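Local coordinates for anopheles Plasmodium-responsive Leucine-rich repeat protein 1B (Anopheles gambiae, PDB 4XGO) that probably takes part in the mosquito's response to Plasmodium, with LRIM1 as a likely partner; the part given is its leucine-rich repeat domain, at residues Pro202-Asp208 against Gln226-Tyr232; Leu241-Pro247 against Glu265-Phe271. All blocks are in the same frame, centred on the assembly; numbering follows the deposited sequence. Where two conformers were deposited one is given.

Interaction 1 (Pro202-Asp208 against Gln226-Tyr232). Unlike the reference sequence in segment 202-208: Val205 (reference Thr).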
# COMPACT_ATOMS: atom_id res chain seq x y z
N PRO A 202 -5.95 -21.43 -29.18
CA PRO A 202 -5.34 -21.14 -30.48
C PRO A 202 -5.39 -19.67 -30.91
O PRO A 202 -4.74 -19.31 -31.90
CB PRO A 202 -6.14 -22.02 -31.44
CG PRO A 202 -7.46 -22.19 -30.79
CD PRO A 202 -7.18 -22.23 -29.31
N GLY A 203 -6.13 -18.83 -30.17
CA GLY A 203 -6.27 -17.42 -30.51
C GLY A 203 -5.27 -16.51 -29.81
O GLY A 203 -5.30 -15.29 -29.99
N LEU A 204 -4.39 -17.09 -29.00
CA LEU A 204 -3.49 -16.31 -28.18
C LEU A 204 -2.57 -15.44 -29.01
O LEU A 204 -2.01 -15.88 -30.02
CB LEU A 204 -2.65 -17.23 -27.29
CG LEU A 204 -3.34 -17.78 -26.04
CD1 LEU A 204 -2.43 -18.84 -25.44
CD2 LEU A 204 -3.58 -16.64 -25.05
N VAL A 205 -2.47 -14.18 -28.58
CA VAL A 205 -1.59 -13.18 -29.18
C VAL A 205 -0.40 -12.87 -28.28
O VAL A 205 0.73 -12.74 -28.75
CB VAL A 205 -2.39 -11.90 -29.51
CG1 VAL A 205 -1.47 -10.81 -30.05
CG2 VAL A 205 -3.49 -12.22 -30.51
N ASP A 206 -0.66 -12.73 -26.97
CA ASP A 206 0.38 -12.40 -26.00
C ASP A 206 0.28 -13.38 -24.83
O ASP A 206 -0.76 -13.51 -24.18
CB ASP A 206 0.23 -10.96 -25.50
CG ASP A 206 0.18 -9.95 -26.62
OD1 ASP A 206 1.13 -9.87 -27.43
OD2 ASP A 206 -0.84 -9.22 -26.71
N VAL A 207 1.37 -14.09 -24.58
CA VAL A 207 1.42 -15.02 -23.46
C VAL A 207 2.67 -14.78 -22.64
O VAL A 207 3.79 -14.77 -23.17
CB VAL A 207 1.28 -16.51 -23.90
CG1 VAL A 207 2.35 -16.92 -24.87
CG2 VAL A 207 1.29 -17.43 -22.70
N ASP A 208 2.48 -14.53 -21.34
CA ASP A 208 3.59 -14.34 -20.42
C ASP A 208 3.66 -15.52 -19.42
O ASP A 208 2.76 -15.72 -18.60
CB ASP A 208 3.47 -12.99 -19.70
CG ASP A 208 4.73 -12.59 -18.96
OD1 ASP A 208 5.61 -13.42 -18.69
OD2 ASP A 208 4.85 -11.39 -18.64
N GLN A 226 -2.61 -19.47 -34.24
CA GLN A 226 -2.92 -18.79 -35.49
C GLN A 226 -2.35 -17.37 -35.52
O GLN A 226 -2.03 -16.85 -36.59
CB GLN A 226 -4.44 -18.78 -35.66
CG GLN A 226 -5.06 -20.13 -35.31
CD GLN A 226 -6.40 -20.36 -35.96
OE1 GLN A 226 -7.41 -19.79 -35.55
NE2 GLN A 226 -6.42 -21.19 -36.99
N ARG A 227 -2.19 -16.74 -34.36
CA ARG A 227 -1.84 -15.33 -34.33
C ARG A 227 -0.91 -14.89 -33.19
O ARG A 227 -0.84 -13.70 -32.88
CB ARG A 227 -3.11 -14.48 -34.33
CG ARG A 227 -4.32 -15.15 -33.70
CD ARG A 227 -5.50 -14.19 -33.64
NE ARG A 227 -6.18 -14.30 -32.36
CZ ARG A 227 -6.77 -13.29 -31.71
NH1 ARG A 227 -6.78 -12.05 -32.22
NH2 ARG A 227 -7.34 -13.52 -30.53
N LEU A 228 -0.16 -15.83 -32.62
CA LEU A 228 0.73 -15.50 -31.52
C LEU A 228 1.78 -14.48 -31.95
O LEU A 228 2.45 -14.67 -32.97
CB LEU A 228 1.40 -16.76 -30.99
CG LEU A 228 2.27 -16.59 -29.75
CD1 LEU A 228 1.46 -16.24 -28.51
CD2 LEU A 228 3.09 -17.84 -29.51
N GLU A 229 1.89 -13.40 -31.19
CA GLU A 229 2.85 -12.32 -31.47
C GLU A 229 3.96 -12.20 -30.43
O GLU A 229 5.09 -11.85 -30.77
CB GLU A 229 2.14 -10.97 -31.57
CG GLU A 229 1.26 -10.83 -32.81
CD GLU A 229 0.59 -9.48 -32.90
OE1 GLU A 229 1.14 -8.50 -32.35
OE2 GLU A 229 -0.51 -9.41 -33.50
N ARG A 230 3.64 -12.45 -29.16
CA ARG A 230 4.62 -12.22 -28.09
C ARG A 230 4.60 -13.38 -27.11
O ARG A 230 3.54 -13.75 -26.59
CB ARG A 230 4.33 -10.91 -27.36
CG ARG A 230 4.19 -9.72 -28.31
CD ARG A 230 4.01 -8.44 -27.54
NE ARG A 230 4.00 -7.29 -28.43
CZ ARG A 230 2.95 -6.91 -29.17
NH1 ARG A 230 1.80 -7.58 -29.16
NH2 ARG A 230 3.07 -5.82 -29.94
N LEU A 231 5.78 -13.96 -26.89
CA LEU A 231 5.97 -15.09 -25.99
C LEU A 231 7.09 -14.77 -25.02
O LEU A 231 8.26 -14.57 -25.42
CB LEU A 231 6.27 -16.37 -26.78
CG LEU A 231 6.66 -17.60 -25.95
CD1 LEU A 231 5.52 -18.05 -25.06
CD2 LEU A 231 7.11 -18.73 -26.85
N TYR A 232 6.74 -14.66 -23.74
CA TYR A 232 7.69 -14.35 -22.70
C TYR A 232 7.89 -15.56 -21.81
O TYR A 232 6.95 -16.06 -21.18
CB TYR A 232 7.21 -13.18 -21.85
CG TYR A 232 6.92 -11.93 -22.64
CD1 TYR A 232 5.66 -11.70 -23.16
CD2 TYR A 232 7.90 -10.98 -22.86
CE1 TYR A 232 5.38 -10.55 -23.89
CE2 TYR A 232 7.64 -9.82 -23.58
CZ TYR A 232 6.37 -9.62 -24.09
OH TYR A 232 6.07 -8.47 -24.82
O HOH W 1 -2.36 -17.83 -31.77

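Interaction 2 (Leu241-Pro247 against Glu265-Phe271)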
# COMPACT_ATOMS: atom_id res chain seq x y z
N LEU A 241 16.53 -25.87 -25.97
CA LEU A 241 15.37 -25.66 -26.82
C LEU A 241 15.70 -26.09 -28.23
O LEU A 241 16.81 -25.85 -28.71
CB LEU A 241 14.95 -24.19 -26.83
CG LEU A 241 14.49 -23.58 -25.52
CD1 LEU A 241 14.33 -22.08 -25.67
CD2 LEU A 241 13.17 -24.19 -25.09
N ASP A 242 14.74 -26.75 -28.87
CA ASP A 242 14.84 -27.16 -30.26
C ASP A 242 13.52 -26.81 -30.95
O ASP A 242 12.53 -27.54 -30.84
CB ASP A 242 15.13 -28.67 -30.35
CG ASP A 242 15.11 -29.19 -31.78
OD1 ASP A 242 15.13 -28.37 -32.72
OD2 ASP A 242 15.07 -30.44 -31.94
N PHE A 243 13.52 -25.66 -31.64
CA PHE A 243 12.36 -25.17 -32.40
C PHE A 243 12.49 -25.53 -33.89
O PHE A 243 13.13 -24.83 -34.68
CB PHE A 243 12.23 -23.65 -32.21
CG PHE A 243 11.74 -23.24 -30.84
CD1 PHE A 243 11.67 -24.14 -29.77
CD2 PHE A 243 11.34 -21.93 -30.62
CE1 PHE A 243 11.20 -23.74 -28.52
CE2 PHE A 243 10.89 -21.52 -29.36
CZ PHE A 243 10.82 -22.43 -28.32
N TYR A 244 11.84 -26.61 -34.29
CA TYR A 244 12.13 -27.27 -35.58
C TYR A 244 11.05 -27.11 -36.63
O TYR A 244 11.32 -27.26 -37.83
CB TYR A 244 12.32 -28.77 -35.35
CG TYR A 244 11.11 -29.37 -34.67
CD1 TYR A 244 10.04 -29.87 -35.42
CD2 TYR A 244 11.02 -29.40 -33.28
CE1 TYR A 244 8.92 -30.40 -34.79
CE2 TYR A 244 9.91 -29.92 -32.64
CZ TYR A 244 8.86 -30.42 -33.40
OH TYR A 244 7.76 -30.93 -32.76
N GLY A 245 9.82 -26.86 -36.21
CA GLY A 245 8.68 -26.93 -37.11
C GLY A 245 8.55 -25.74 -38.04
O GLY A 245 9.51 -25.01 -38.28
N ARG A 246 7.34 -25.57 -38.57
CA ARG A 246 6.99 -24.38 -39.32
C ARG A 246 7.02 -23.20 -38.37
O ARG A 246 6.51 -23.30 -37.26
CB ARG A 246 5.58 -24.50 -39.91
N PRO A 247 7.63 -22.08 -38.78
CA PRO A 247 7.62 -20.91 -37.91
C PRO A 247 6.21 -20.38 -37.70
O PRO A 247 5.32 -20.63 -38.51
CB PRO A 247 8.47 -19.87 -38.66
CG PRO A 247 9.17 -20.63 -39.74
CD PRO A 247 8.30 -21.80 -40.07
N GLU A 265 18.35 -24.40 -30.62
CA GLU A 265 18.42 -24.98 -31.96
C GLU A 265 17.15 -24.62 -32.71
O GLU A 265 16.09 -24.53 -32.11
CB GLU A 265 18.60 -26.51 -31.88
CG GLU A 265 19.99 -26.92 -31.42
CD GLU A 265 20.13 -28.34 -30.88
OE1 GLU A 265 21.26 -28.69 -30.46
OE2 GLU A 265 19.14 -29.11 -30.84
N HIS A 266 17.28 -24.42 -34.01
CA HIS A 266 16.14 -24.10 -34.87
C HIS A 266 16.49 -24.30 -36.33
O HIS A 266 17.67 -24.31 -36.70
CB HIS A 266 15.67 -22.66 -34.64
CG HIS A 266 16.73 -21.63 -34.87
ND1 HIS A 266 16.97 -21.08 -36.11
CD2 HIS A 266 17.63 -21.07 -34.03
CE1 HIS A 266 17.97 -20.21 -36.02
NE2 HIS A 266 18.38 -20.19 -34.76
N ASN A 267 15.48 -24.46 -37.18
CA ASN A 267 15.76 -24.51 -38.62
C ASN A 267 16.17 -23.13 -39.16
O ASN A 267 15.97 -22.11 -38.49
CB ASN A 267 14.61 -25.15 -39.43
CG ASN A 267 13.26 -24.56 -39.13
OD1 ASN A 267 13.12 -23.38 -38.78
ND2 ASN A 267 12.22 -25.38 -39.27
N GLN A 268 16.77 -23.11 -40.35
CA GLN A 268 17.46 -21.91 -40.85
C GLN A 268 16.62 -20.63 -40.76
O GLN A 268 17.12 -19.57 -40.34
CB GLN A 268 17.93 -22.13 -42.30
CG GLN A 268 18.76 -20.99 -42.90
CD GLN A 268 20.01 -20.68 -42.10
N ALA A 269 15.35 -20.73 -41.14
CA ALA A 269 14.47 -19.56 -41.27
C ALA A 269 13.52 -19.34 -40.08
O ALA A 269 12.72 -18.41 -40.09
CB ALA A 269 13.66 -19.66 -42.56
N GLN A 270 13.62 -20.20 -39.07
CA GLN A 270 12.72 -20.16 -37.91
C GLN A 270 12.45 -18.76 -37.35
O GLN A 270 11.30 -18.45 -37.00
CB GLN A 270 13.31 -21.02 -36.78
CG GLN A 270 12.43 -21.15 -35.55
CD GLN A 270 11.19 -21.99 -35.77
OE1 GLN A 270 11.19 -22.92 -36.57
NE2 GLN A 270 10.13 -21.66 -35.04
N PHE A 271 13.49 -17.94 -37.24
CA PHE A 271 13.42 -16.67 -36.51
C PHE A 271 13.46 -15.43 -37.42
O PHE A 271 13.62 -14.32 -36.92
CB PHE A 271 14.56 -16.57 -35.47
CG PHE A 271 14.47 -17.58 -34.34
CD1 PHE A 271 13.26 -18.15 -33.94
CD2 PHE A 271 15.62 -17.93 -33.63
CE1 PHE A 271 13.20 -19.05 -32.89
CE2 PHE A 271 15.57 -18.83 -32.58
CZ PHE A 271 14.36 -19.40 -32.22

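Interaction 1 (Pro202-Asp208 against Gln226-Tyr232)
Val207 and Leu231 meet side by side on the face of two parallel strands that carries both side chains, Val207 CG1 lying only 3.4 Å from Leu231 CD1, a tight carbon contact. CG1 of Val207 sits between its own backbone N and carbonyl carbon (chi1 59°), which also brings it within 3.8 Å of Leu228 CD1, so a single methyl touches both leucines. Around this core the backbones are stitched together. Val207 N donates to Arg230 O and Tyr232 N to Val207 O, while Val205 O is gripped twice, by Glu229 N at 2.8 Å and by Arg230 N. Farther back, a water donates to Pro202 O and Leu204 O and accepts from Arg227 N, bridging the two segments. Before the strands begin, Val205 CG2 sits over the centre of one face of the Arg227 guanidinium, 3.6 Å above its plane, and Val205 CG1 lies alongside the Glu229 side chain, from CB to the carboxylate. The polar edge is the salt bridge from Arg230 NH1 to Asp206 OD1 (2.9 Å) in the conformer given, one of two for Asp206; it lies in the guanidinium plane and on the syn side of the carboxylate, and Glu229 joins by charge alone. In the leucine-rich repeat solenoid, strand 206-208 is flanked by strand 184-186, where Leu204 packs on Leu185, and strand 230-232 by strand 253-255, where Leu231 meets Leu254.

Interaction 2 (Leu241-Pro247 against Glu265-Phe271)
A short two-stranded parallel sheet, formed by strands 240-243 and 263-266 apart from the main run of repeat strands, pairs Asp242 with Glu265 and Phe243 with His266. Glu265 N donates to Leu241 O and Phe243 N to Glu265 O, both at 2.8 Å. Asp242 and Glu265 share one face of the pair, their carboxylates turned 76° apart and Asp242 OD2 lying 4.4 Å from Glu265 OE2, a proximity that would probably be unfavourable if both are charged. On the other face Phe243 CD2 approaches the edge of the Phe271 ring at 4.1 Å, the two side chains crossing at about a right angle; Phe243 also stacks on Tyr219. Within the leucine-rich repeat solenoid the pair joins the segments that follow two neighbouring repeat strands, 230-232 and 253-255. Beyond the paired residues a type I turn runs from Asn267 to Gln270. Asn267, its CG lodged between backbone N and carbonyl carbon (chi1 51°), swings its amide across to Gly245 O, which ND2 meets at 2.9 Å with the acceptor close to the amide plane. Asn267 O is held from opposite faces of its plane by His266 ND1 (2.8 Å) and Gln270 N, while His266 NE2 reaches Lys288 O in the following turn. Pro247 CB rests against Gln270 O at 3.6 Å.

From the N terminus, interaction 1 comes first: the chain runs through 202-208, makes one circuit of the solenoid without helix or strand, and returns at 226-232 to close that loop. Strand 230-232 is followed directly by strand 240-243, where interaction 2 opens; the next circuit passes through strand 253-255 before 265-271 completes it. The two loops are therefore in series, neither nested nor crossed. Interaction 1 joins neighbouring strands in the main run of repeats, whereas interaction 2 ties together the connecting segments beyond such strands. Their centres lie about 17 Å apart, and their nearest atoms, about 5 Å apart, do not touch.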